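PDB 4ACK: TSSL from Francisella novicida, which probably forms part of the membrane complex of the type VI secretion system, here represented by its helical cytoplasmic domain. Local coordinates for residues A67-K72 / S87-E92. Numbering follows the deposited sequence.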
# COMPACT_ATOMS: atom_id res chain seq x y z
N ALA A 67 -0.54 -1.13 -3.75
CA ALA A 67 0.17 -0.22 -4.63
C ALA A 67 1.57 0.10 -4.09
O ALA A 67 2.53 0.25 -4.87
CB ALA A 67 -0.62 1.07 -4.78
N TYR A 68 1.70 0.26 -2.77
CA TYR A 68 2.98 0.44 -2.17
C TYR A 68 3.90 -0.81 -2.44
O TYR A 68 5.07 -0.66 -2.88
CB TYR A 68 2.83 0.75 -0.69
CG TYR A 68 4.11 0.52 0.12
CD1 TYR A 68 4.42 -0.77 0.64
CD2 TYR A 68 5.04 1.53 0.24
CE1 TYR A 68 5.65 -1.01 1.34
CE2 TYR A 68 6.26 1.33 0.93
CZ TYR A 68 6.56 0.07 1.49
OH TYR A 68 7.75 -0.05 2.17
N VAL A 69 3.38 -2.02 -2.19
CA VAL A 69 4.14 -3.24 -2.41
C VAL A 69 4.54 -3.36 -3.90
O VAL A 69 5.72 -3.57 -4.22
CB VAL A 69 3.38 -4.50 -2.01
CG1 VAL A 69 4.21 -5.72 -2.40
CG2 VAL A 69 3.09 -4.52 -0.49
N ASP A 70 3.55 -3.24 -4.78
CA ASP A 70 3.81 -3.23 -6.20
C ASP A 70 4.91 -2.23 -6.59
O ASP A 70 5.78 -2.58 -7.38
CB ASP A 70 2.56 -2.93 -7.00
CG ASP A 70 1.62 -4.09 -7.04
OD1 ASP A 70 2.01 -5.25 -6.71
OD2 ASP A 70 0.44 -3.83 -7.41
N GLU A 71 4.88 -1.02 -6.01
CA GLU A 71 5.81 0.03 -6.42
C GLU A 71 7.25 -0.34 -6.04
O GLU A 71 8.21 -0.02 -6.74
CB GLU A 71 5.47 1.35 -5.72
CG GLU A 71 6.41 2.54 -6.17
CD GLU A 71 5.99 3.86 -5.60
OE1 GLU A 71 4.88 4.30 -5.99
OE2 GLU A 71 6.73 4.44 -4.76
N LYS A 72 7.40 -0.93 -4.87
CA LYS A 72 8.71 -1.22 -4.35
C LYS A 72 9.29 -2.43 -5.14
O LYS A 72 10.47 -2.46 -5.47
CB LYS A 72 8.64 -1.45 -2.82
CG LYS A 72 8.33 -0.16 -2.02
CD LYS A 72 9.01 1.10 -2.63
CE LYS A 72 8.68 2.44 -1.91
NZ LYS A 72 9.07 3.67 -2.76
N SER A 87 3.89 -10.13 -10.93
CA SER A 87 2.58 -9.72 -11.37
C SER A 87 1.92 -8.77 -10.30
O SER A 87 1.98 -9.04 -9.08
CB SER A 87 1.75 -10.96 -11.65
OG SER A 87 0.77 -10.64 -12.63
N LEU A 88 1.35 -7.65 -10.74
CA LEU A 88 0.83 -6.64 -9.86
C LEU A 88 -0.29 -7.16 -8.91
O LEU A 88 -1.32 -7.70 -9.32
CB LEU A 88 0.35 -5.41 -10.67
CG LEU A 88 1.34 -4.60 -11.54
CD1 LEU A 88 0.68 -3.30 -12.12
CD2 LEU A 88 2.60 -4.21 -10.79
N LEU A 89 -0.08 -6.99 -7.62
CA LEU A 89 -1.12 -7.29 -6.63
C LEU A 89 -2.34 -6.37 -6.79
O LEU A 89 -3.50 -6.79 -6.67
CB LEU A 89 -0.52 -7.09 -5.26
CG LEU A 89 0.51 -8.17 -4.93
CD1 LEU A 89 1.12 -7.89 -3.59
CD2 LEU A 89 -0.19 -9.50 -4.91
N GLN A 90 -2.09 -5.11 -7.08
CA GLN A 90 -3.19 -4.16 -7.12
C GLN A 90 -4.15 -4.59 -8.26
O GLN A 90 -5.38 -4.36 -8.19
CB GLN A 90 -2.67 -2.71 -7.28
CG GLN A 90 -2.25 -2.37 -8.70
CD GLN A 90 -1.49 -1.10 -8.75
OE1 GLN A 90 -1.98 -0.10 -9.28
NE2 GLN A 90 -0.28 -1.10 -8.15
N LEU A 91 -3.58 -5.22 -9.29
CA LEU A 91 -4.36 -5.70 -10.42
C LEU A 91 -5.14 -7.01 -10.11
O LEU A 91 -6.31 -7.15 -10.47
CB LEU A 91 -3.45 -5.91 -11.64
CG LEU A 91 -4.09 -6.20 -13.01
CD1 LEU A 91 -5.19 -5.20 -13.41
CD2 LEU A 91 -2.99 -6.22 -14.09
N GLU A 92 -4.47 -7.98 -9.47
CA GLU A 92 -5.12 -9.23 -9.06
C GLU A 92 -6.34 -8.96 -8.15
O GLU A 92 -7.38 -9.59 -8.29
CB GLU A 92 -4.09 -10.07 -8.31
CG GLU A 92 -4.41 -11.53 -8.22
CD GLU A 92 -3.50 -12.26 -7.23
OE1 GLU A 92 -2.26 -12.13 -7.35
OE2 GLU A 92 -4.05 -12.96 -6.34
O HOH W 1 2.05 1.24 -7.34
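Asp70 presents its carboxylate to the start of helix 89-94 and accepts three hydrogen bonds from it. OD1 takes the backbone N of Leu89 at 2.9 Å through its syn lone pair. OD2 takes the backbone N of Gln90, also at 2.9 Å and nearly straight (165°), again on the syn side. The anti lone pair of OD2 is used as well: NE2 of Gln90 donates to it over 2.9 Å. The carboxylate and amide planes lie 11° apart, and OD2 lies close to the amide plane of Gln90. OD1 has a further donor in Trp86 NE1, and together these bonds fix the rotation of the buried carboxylate. Leu88 at the N-cap position has no polar side chain. Asp70, from helix 55-79, takes up the first two amides of helix 89-94 instead, capping it from another helix of this all-helical DotU domain. The negative charge there probably interacts favourably with the helix dipole.

Gln90 has CG between its backbone N and carbonyl carbon (chi1 78°), which turns the amide back toward Asp70. Its OE1 accepts from Gly99 N. A water donates to Ala67 O at 2.7 Å and accepts a weak bond from Gln90 NE2. Beside the polar centre, Val69 CG1 meets Leu89 CD1 at 4.0 Å.

The contact thus ties the middle of helix 55-79 to the short helix 89-94. Val69 also packs on helix 4-20, and Leu89 on helix 30-52.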